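Local coordinates for protein hydrolase, haloacid dehalogenase-like family (Chlorobaculum tepidum, PDB 2HCF) that probably acts as a magnesium-dependent hydrolase of the haloacid dehalogenase superfamily, its natural substrate not established, at residues I183-A197 with L206-F218. Sequence-based numbering, arbitrary orientation.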
ATOM      1  N   ILE A 183       1.565   1.302 -10.616  1.00 19.31           N
ATOM      2  CA  ILE A 183       2.380   1.639 -11.748  1.00 19.88           C
ATOM      3  C   ILE A 183       2.213   3.124 -12.071  1.00 19.92           C
ATOM      4  O   ILE A 183       3.171   3.829 -12.436  1.00 20.07           O
ATOM      5  CB  ILE A 183       1.991   0.778 -12.991  1.00 20.01           C
ATOM      6  CG1 ILE A 183       2.310  -0.696 -12.737  1.00 19.79           C
ATOM      7  CG2 ILE A 183       2.768   1.238 -14.209  1.00 20.59           C
ATOM      8  CD1 ILE A 183       1.638  -1.655 -13.683  1.00 19.88           C
ATOM      9  N   ARG A 184       0.982   3.600 -11.958  1.00 20.41           N
ATOM     10  CA  ARG A 184       0.632   4.952 -12.389  0.50 20.56           C
ATOM     11  C   ARG A 184       1.217   5.962 -11.411  1.00 20.80           C
ATOM     12  O   ARG A 184       1.726   6.989 -11.790  1.00 21.80           O
ATOM     13  CB  ARG A 184      -0.885   5.114 -12.453  0.50 20.01           C
ATOM     14  CG  ARG A 184      -1.348   6.578 -12.519  0.50 20.46           C
ATOM     15  CD  ARG A 184      -2.801   6.731 -12.923  0.50 21.80           C
ATOM     16  NE  ARG A 184      -3.194   5.667 -13.835  0.50 24.17           N
ATOM     17  CZ  ARG A 184      -4.040   4.681 -13.541  0.50 24.02           C
ATOM     18  NH1 ARG A 184      -4.680   4.619 -12.362  0.50 24.00           N
ATOM     19  NH2 ARG A 184      -4.259   3.758 -14.453  0.50 24.07           N
ATOM     20  N   CYS A 185       1.172   5.651 -10.126  1.00 21.72           N
ATOM     21  CA  CYS A 185       1.670   6.663  -9.158  1.00 22.43           C
ATOM     22  C   CYS A 185       3.201   6.857  -9.270  1.00 22.03           C
ATOM     23  O   CYS A 185       3.713   7.941  -8.994  1.00 21.78           O
ATOM     24  CB  CYS A 185       1.178   6.398  -7.747  1.00 21.85           C
ATOM     25  SG  CYS A 185       2.086   5.204  -6.864  1.00 24.62           S
ATOM     26  N   ALA A 186       3.909   5.834  -9.745  1.00 22.19           N
ATOM     27  CA  ALA A 186       5.352   5.922  -9.968  1.00 21.57           C
ATOM     28  C   ALA A 186       5.716   6.953 -11.030  1.00 21.37           C
ATOM     29  O   ALA A 186       6.780   7.568 -10.978  1.00 20.18           O
ATOM     30  CB  ALA A 186       5.907   4.573 -10.348  1.00 21.37           C
ATOM     31  N   ARG A 187       4.833   7.153 -11.997  1.00 22.61           N
ATOM     32  CA  ARG A 187       5.085   8.104 -13.067  1.00 23.52           C
ATOM     33  C   ARG A 187       5.202   9.537 -12.530  1.00 23.17           C
ATOM     34  O   ARG A 187       5.855  10.380 -13.148  1.00 22.01           O
ATOM     35  CB  ARG A 187       3.971   8.056 -14.120  1.00 24.90           C
ATOM     36  CG  ARG A 187       3.696   6.661 -14.736  1.00 24.86           C
ATOM     37  CD  ARG A 187       2.577   6.730 -15.799  1.00 27.11           C
ATOM     38  NE  ARG A 187       2.104   5.383 -16.174  1.00 30.05           N
ATOM     39  CZ  ARG A 187       0.840   5.052 -16.468  1.00 32.63           C
ATOM     40  NH1 ARG A 187      -0.157   5.949 -16.469  1.00 35.07           N
ATOM     41  NH2 ARG A 187       0.573   3.796 -16.796  1.00 33.37           N
ATOM     42  N   GLU A 188       4.598   9.800 -11.370  1.00 22.44           N
ATOM     43  CA  GLU A 188       4.701  11.108 -10.707  1.00 22.09           C
ATOM     44  C   GLU A 188       6.138  11.568 -10.502  1.00 21.43           C
ATOM     45  O   GLU A 188       6.416  12.757 -10.593  1.00 21.02           O
ATOM     46  CB  GLU A 188       3.990  11.077  -9.361  1.00 21.82           C
ATOM     47  CG  GLU A 188       2.493  10.957  -9.501  1.00 22.83           C
ATOM     48  CD  GLU A 188       1.884  12.202 -10.123  1.00 25.68           C
ATOM     49  OE1 GLU A 188       2.228  13.327  -9.694  1.00 28.15           O
ATOM     50  OE2 GLU A 188       1.057  12.072 -11.048  1.00 23.81           O
ATOM     51  N   LEU A 189       7.044  10.628 -10.248  1.00 21.16           N
ATOM     52  CA  LEU A 189       8.434  10.973  -9.987  1.00 21.11           C
ATOM     53  C   LEU A 189       9.365  10.511 -11.091  1.00 21.15           C
ATOM     54  O   LEU A 189      10.588  10.574 -10.917  1.00 20.82           O
ATOM     55  CB  LEU A 189       8.868  10.295  -8.704  1.00 21.12           C
ATOM     56  CG  LEU A 189       8.089  10.590  -7.420  1.00 20.88           C
ATOM     57  CD1 LEU A 189       8.758   9.793  -6.319  1.00 20.22           C
ATOM     58  CD2 LEU A 189       8.063  12.080  -7.094  1.00 21.03           C
ATOM     59  N   ASP A 190       8.783  10.066 -12.213  1.00 21.07           N
ATOM     60  CA  ASP A 190       9.501   9.294 -13.243  0.50 20.79           C
ATOM     61  C   ASP A 190      10.312   8.168 -12.591  1.00 20.71           C
ATOM     62  O   ASP A 190      11.438   7.865 -12.996  1.00 20.06           O
ATOM     63  CB  ASP A 190      10.396  10.195 -14.103  0.50 20.80           C
ATOM     64  CG  ASP A 190      10.944   9.478 -15.350  0.50 21.69           C
ATOM     65  OD1 ASP A 190      10.354   8.466 -15.776  0.50 21.92           O
ATOM     66  OD2 ASP A 190      11.967   9.937 -15.906  0.50 22.75           O
ATOM     67  N   ALA A 191       9.723   7.528 -11.587  1.00 20.23           N
ATOM     68  CA  ALA A 191      10.430   6.482 -10.844  1.00 19.96           C
ATOM     69  C   ALA A 191      10.390   5.145 -11.579  1.00 20.50           C
ATOM     70  O   ALA A 191       9.657   4.991 -12.562  1.00 20.30           O
ATOM     71  CB  ALA A 191       9.843   6.335  -9.484  1.00 20.25           C
ATOM     72  N   ARG A 192      11.204   4.196 -11.118  1.00 19.75           N
ATOM     73  CA  ARG A 192      11.193   2.854 -11.687  1.00 20.54           C
ATOM     74  C   ARG A 192      10.070   2.060 -11.019  1.00 20.56           C
ATOM     75  O   ARG A 192      10.108   1.836  -9.803  1.00 21.12           O
ATOM     76  CB  ARG A 192      12.550   2.160 -11.462  1.00 20.70           C
ATOM     77  CG  ARG A 192      13.698   2.817 -12.226  1.00 21.27           C
ATOM     78  CD  ARG A 192      14.970   1.984 -12.251  1.00 22.68           C
ATOM     79  NE  ARG A 192      15.701   2.048 -10.983  1.00 24.77           N
ATOM     80  CZ  ARG A 192      15.996   1.020 -10.194  1.00 24.62           C
ATOM     81  NH1 ARG A 192      15.604  -0.223 -10.467  1.00 26.06           N
ATOM     82  NH2 ARG A 192      16.684   1.261  -9.088  1.00 25.40           N
ATOM     83  N   SER A 193       9.089   1.628 -11.798  1.00 20.03           N
ATOM     84  CA  SER A 193       7.993   0.824 -11.298  1.00 20.10           C
ATOM     85  C   SER A 193       8.327  -0.636 -11.498  1.00 20.17           C
ATOM     86  O   SER A 193       8.803  -1.031 -12.562  1.00 20.16           O
ATOM     87  CB  SER A 193       6.665   1.180 -11.955  1.00 21.36           C
ATOM     88  OG  SER A 193       6.752   1.052 -13.346  1.00 19.38           O
ATOM     89  N   ILE A 194       8.138  -1.425 -10.436  1.00 19.21           N
ATOM     90  CA  ILE A 194       8.186  -2.873 -10.544  1.00 20.82           C
ATOM     91  C   ILE A 194       6.803  -3.384 -10.145  1.00 20.66           C
ATOM     92  O   ILE A 194       6.368  -3.180  -9.019  1.00 22.02           O
ATOM     93  CB  ILE A 194       9.267  -3.508  -9.630  1.00 20.85           C
ATOM     94  CG1 ILE A 194      10.693  -3.113 -10.048  1.00 21.16           C
ATOM     95  CG2 ILE A 194       9.131  -5.037  -9.597  1.00 23.00           C
ATOM     96  CD1 ILE A 194      11.715  -3.392  -8.910  1.00 22.00           C
ATOM     97  N   ALA A 195       6.115  -4.028 -11.071  1.00 20.26           N
ATOM     98  CA  ALA A 195       4.788  -4.574 -10.820  1.00 20.16           C
ATOM     99  C   ALA A 195       4.954  -6.056 -10.572  1.00 19.73           C
ATOM    100  O   ALA A 195       5.820  -6.698 -11.202  1.00 21.13           O
ATOM    101  CB  ALA A 195       3.905  -4.347 -11.991  1.00 19.84           C
ATOM    102  N   VAL A 196       4.135  -6.592  -9.664  1.00 19.81           N
ATOM    103  CA  VAL A 196       4.130  -8.011  -9.345  1.00 18.25           C
ATOM    104  C   VAL A 196       2.692  -8.521  -9.441  1.00 17.78           C
ATOM    105  O   VAL A 196       1.767  -7.909  -8.903  1.00 16.56           O
ATOM    106  CB  VAL A 196       4.800  -8.249  -7.955  1.00 17.72           C
ATOM    107  CG1 VAL A 196       4.084  -7.509  -6.878  1.00 18.17           C
ATOM    108  CG2 VAL A 196       4.915  -9.732  -7.666  1.00 17.75           C
ATOM    109  N   ALA A 197       2.489  -9.615 -10.185  1.00 18.89           N
ATOM    110  CA  ALA A 197       1.137 -10.075 -10.545  1.00 18.42           C
ATOM    111  C   ALA A 197       0.605 -11.057  -9.511  1.00 18.78           C
ATOM    112  O   ALA A 197       0.043 -12.110  -9.848  1.00 18.80           O
ATOM    113  CB  ALA A 197       1.140 -10.681 -11.953  1.00 18.88           C
ATOM    114  N   LEU A 206      -1.466  -6.227 -16.381  1.00 19.52           N
ATOM    115  CA  LEU A 206      -0.515  -5.232 -15.888  1.00 19.23           C
ATOM    116  C   LEU A 206       0.415  -4.669 -16.949  1.00 19.58           C
ATOM    117  O   LEU A 206       0.841  -3.530 -16.853  1.00 20.19           O
ATOM    118  CB  LEU A 206       0.289  -5.797 -14.727  1.00 18.32           C
ATOM    119  CG  LEU A 206      -0.550  -5.974 -13.469  1.00 18.50           C
ATOM    120  CD1 LEU A 206       0.293  -6.697 -12.460  1.00 18.51           C
ATOM    121  CD2 LEU A 206      -1.064  -4.647 -12.898  1.00 17.28           C
ATOM    122  N   ALA A 207       0.691  -5.451 -17.986  1.00 20.31           N
ATOM    123  CA  ALA A 207       1.647  -5.083 -18.987  1.00 20.58           C
ATOM    124  C   ALA A 207       1.156  -3.903 -19.858  1.00 21.60           C
ATOM    125  O   ALA A 207       1.955  -3.155 -20.427  1.00 21.89           O
ATOM    126  CB  ALA A 207       1.971  -6.311 -19.849  1.00 20.58           C
ATOM    127  N   ARG A 208      -0.157  -3.739 -19.956  1.00 22.69           N
ATOM    128  CA  ARG A 208      -0.743  -2.646 -20.719  1.00 24.35           C
ATOM    129  C   ARG A 208      -0.497  -1.264 -20.094  1.00 23.65           C
ATOM    130  O   ARG A 208      -0.712  -0.243 -20.752  1.00 23.83           O
ATOM    131  CB  ARG A 208      -2.249  -2.860 -20.880  1.00 24.37           C
ATOM    132  CG  ARG A 208      -2.597  -4.170 -21.541  1.00 26.09           C
ATOM    133  CD  ARG A 208      -4.094  -4.360 -21.697  1.00 28.92           C
ATOM    134  NE  ARG A 208      -4.386  -5.773 -22.003  1.00 34.00           N
ATOM    135  CZ  ARG A 208      -5.345  -6.513 -21.438  1.00 34.90           C
ATOM    136  NH1 ARG A 208      -6.192  -5.998 -20.538  1.00 36.32           N
ATOM    137  NH2 ARG A 208      -5.460  -7.789 -21.789  1.00 34.10           N
ATOM    138  N   HIS A 209      -0.059  -1.241 -18.833  1.00 23.68           N
ATOM    139  CA  HIS A 209       0.238  -0.010 -18.123  1.00 23.93           C
ATOM    140  C   HIS A 209       1.712   0.331 -18.128  1.00 24.50           C
ATOM    141  O   HIS A 209       2.111   1.332 -17.557  1.00 24.67           O
ATOM    142  CB  HIS A 209      -0.283  -0.130 -16.700  1.00 23.90           C
ATOM    143  CG  HIS A 209      -1.716  -0.550 -16.658  1.00 25.70           C
ATOM    144  ND1 HIS A 209      -2.712   0.201 -17.236  1.00 25.64           N
ATOM    145  CD2 HIS A 209      -2.310  -1.669 -16.188  1.00 23.19           C
ATOM    146  CE1 HIS A 209      -3.870  -0.417 -17.086  1.00 25.42           C
ATOM    147  NE2 HIS A 209      -3.654  -1.560 -16.468  1.00 23.62           N
ATOM    148  N   LYS A 210       2.513  -0.506 -18.781  1.00 24.91           N
ATOM    149  CA  LYS A 210       3.915  -0.223 -19.075  1.00 24.80           C
ATOM    150  C   LYS A 210       4.769  -0.083 -17.825  1.00 23.84           C
ATOM    151  O   LYS A 210       5.500   0.905 -17.658  1.00 23.81           O
ATOM    152  CB  LYS A 210       4.047   1.040 -19.928  1.00 25.07           C
ATOM    153  CG  LYS A 210       3.179   1.090 -21.156  1.00 27.72           C
ATOM    154  CD  LYS A 210       3.559   0.006 -22.156  1.00 30.14           C
ATOM    155  CE  LYS A 210       2.960   0.302 -23.525  1.00 32.41           C
ATOM    156  NZ  LYS A 210       1.479   0.513 -23.398  1.00 34.09           N
ATOM    157  N   PRO A 211       4.711  -1.087 -16.942  1.00 23.02           N
ATOM    158  CA  PRO A 211       5.586  -1.063 -15.794  1.00 22.80           C
ATOM    159  C   PRO A 211       7.021  -1.207 -16.265  1.00 22.80           C
ATOM    160  O   PRO A 211       7.267  -1.798 -17.304  1.00 22.63           O
ATOM    161  CB  PRO A 211       5.146  -2.306 -15.010  1.00 22.63           C
ATOM    162  CG  PRO A 211       4.620  -3.233 -16.083  1.00 22.45           C
ATOM    163  CD  PRO A 211       3.906  -2.316 -17.000  1.00 22.44           C
ATOM    164  N   GLY A 212       7.975  -0.691 -15.504  1.00 22.84           N
ATOM    165  CA  GLY A 212       9.368  -0.795 -15.899  1.00 22.27           C
ATOM    166  C   GLY A 212       9.826  -2.227 -15.877  1.00 22.53           C
ATOM    167  O   GLY A 212      10.592  -2.648 -16.725  1.00 22.32           O
ATOM    168  N   THR A 213       9.377  -2.972 -14.873  1.00 21.91           N
ATOM    169  CA  THR A 213       9.618  -4.398 -14.801  1.00 22.64           C
ATOM    170  C   THR A 213       8.345  -5.044 -14.303  1.00 22.17           C
ATOM    171  O   THR A 213       7.569  -4.388 -13.582  1.00 22.23           O
ATOM    172  CB  THR A 213      10.778  -4.655 -13.836  1.00 23.46           C
ATOM    173  OG1 THR A 213      11.912  -3.940 -14.333  1.00 24.47           O
ATOM    174  CG2 THR A 213      11.128  -6.142 -13.707  1.00 24.51           C
ATOM    175  N   LEU A 214       8.155  -6.319 -14.671  1.00 21.36           N
ATOM    176  CA  LEU A 214       6.989  -7.123 -14.292  1.00 19.92           C
ATOM    177  C   LEU A 214       7.374  -8.551 -13.881  1.00 19.07           C
ATOM    178  O   LEU A 214       7.944  -9.340 -14.661  1.00 17.02           O
ATOM    179  CB  LEU A 214       5.992  -7.131 -15.435  1.00 19.75           C
ATOM    180  CG  LEU A 214       4.688  -7.905 -15.191  1.00 20.58           C
ATOM    181  CD1 LEU A 214       3.934  -7.505 -13.962  1.00 18.98           C
ATOM    182  CD2 LEU A 214       3.813  -7.761 -16.414  1.00 19.55           C
ATOM    183  N   PHE A 215       7.067  -8.864 -12.636  1.00 18.37           N
ATOM    184  CA  PHE A 215       7.287 -10.163 -12.041  1.00 19.01           C
ATOM    185  C   PHE A 215       5.993 -10.943 -11.876  1.00 18.85           C
ATOM    186  O   PHE A 215       4.961 -10.372 -11.617  1.00 17.88           O
ATOM    187  CB  PHE A 215       7.887 -10.000 -10.637  1.00 19.51           C
ATOM    188  CG  PHE A 215       9.368  -9.738 -10.631  1.00 20.98           C
ATOM    189  CD1 PHE A 215       9.856  -8.451 -10.793  1.00 22.89           C
ATOM    190  CD2 PHE A 215      10.269 -10.768 -10.433  1.00 20.82           C
ATOM    191  CE1 PHE A 215      11.228  -8.206 -10.795  1.00 24.40           C
ATOM    192  CE2 PHE A 215      11.638 -10.538 -10.432  1.00 21.81           C
ATOM    193  CZ  PHE A 215      12.124  -9.255 -10.612  1.00 22.31           C
ATOM    194  N   LYS A 216       6.090 -12.261 -11.931  1.00 19.11           N
ATOM    195  CA  LYS A 216       4.976 -13.112 -11.571  1.00 19.04           C
ATOM    196  C   LYS A 216       4.828 -13.113 -10.073  1.00 19.07           C
ATOM    197  O   LYS A 216       3.718 -13.000  -9.532  1.00 18.84           O
ATOM    198  CB  LYS A 216       5.199 -14.525 -12.121  1.00 19.60           C
ATOM    199  CG  LYS A 216       4.014 -15.508 -11.960  1.00 20.16           C
ATOM    200  CD  LYS A 216       2.738 -14.999 -12.665  1.00 22.02           C
ATOM    201  CE  LYS A 216       1.770 -16.123 -13.022  1.00 23.55           C
ATOM    202  NZ  LYS A 216       1.717 -17.153 -11.935  1.00 26.55           N
ATOM    203  N   ASN A 217       5.957 -13.261  -9.397  1.00 19.30           N
ATOM    204  CA  ASN A 217       5.992 -13.281  -7.949  1.00 18.29           C
ATOM    205  C   ASN A 217       7.434 -13.011  -7.508  1.00 19.21           C
ATOM    206  O   ASN A 217       8.294 -12.802  -8.360  1.00 19.63           O
ATOM    207  CB  ASN A 217       5.488 -14.637  -7.447  1.00 18.03           C
ATOM    208  CG  ASN A 217       6.258 -15.806  -8.044  1.00 18.79           C
ATOM    209  OD1 ASN A 217       7.472 -15.880  -7.920  1.00 18.23           O
ATOM    210  ND2 ASN A 217       5.544 -16.724  -8.687  1.00 18.92           N
ATOM    211  N   PHE A 218       7.711 -13.054  -6.206  1.00 19.01           N
ATOM    212  CA  PHE A 218       9.053 -12.738  -5.707  1.00 19.40           C
ATOM    213  C   PHE A 218       9.796 -13.989  -5.210  1.00 19.56           C
ATOM    214  O   PHE A 218      10.638 -13.892  -4.326  1.00 18.94           O
ATOM    215  CB  PHE A 218       8.996 -11.710  -4.568  1.00 20.41           C
ATOM    216  CG  PHE A 218       8.447 -10.351  -4.940  1.00 20.96           C
ATOM    217  CD1 PHE A 218       8.763  -9.734  -6.145  1.00 22.60           C
ATOM    218  CD2 PHE A 218       7.665  -9.644  -4.025  1.00 24.01           C
ATOM    219  CE1 PHE A 218       8.284  -8.443  -6.441  1.00 24.05           C
ATOM    220  CE2 PHE A 218       7.186  -8.362  -4.317  1.00 22.27           C
ATOM    221  CZ  PHE A 218       7.499  -7.771  -5.535  1.00 21.64           C
TER
HETATM  222  O   HOH W   1       4.371   3.506 -16.761  1.00 30.53           O
HETATM  223  O   HOH W   2      11.473  -1.208 -13.222  1.00 27.27           O
HETATM  224  O   HOH W   3       1.360 -14.598  -9.277  1.00 22.96           O
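Parallel pairing joins I194, A195 and V196 to T213, L214 and F215, respectively. The two strands exchange hydrogen bonds through A195: its N donates to T213 O at 2.9 Å, and F215 N reaches A195 O almost straight, the angle at the hydrogen being 172°. T213 N to S193 O and A197 N to F215 O extend the ladder both ways.

Side-chain polar groups hold the loop that leads into strand 213-215. S193 OG, placed between its own N and carbonyl carbon (chi1 57°), accepts from G212 N at 3.0 Å, a job suited to a short hydroxyl. The extended R187 lays the edge of its guanidinium against H209 O, 3.0 Å from NH2, while water 1 links its NE to K210 O.

Apolar packing divides between the two faces of the sheet. On one, the small A195 lets P211 CB and L214 CD1 close on its CB, and I183 CD1 meets P211 CB at 3.8 Å, the isoleucine bridging from helix 180-187. On the other, I194 CG2 touches F215 CD1, and V196 CG2 sits over a face of the F218 ring, 4.0 Å from its centroid, a CH-pi contact. The flat ring offers the branched valine a broad surface; a serine in place of F218 would probably leave V196 without this cover and open a gap beside V224 and I176.

Strand 192-196, helix 203-207 and strand 213-215 form a beta-alpha-beta crossover at the edge of the Rossmann-like HAD sheet, with V196 near the magnesium ligand D178.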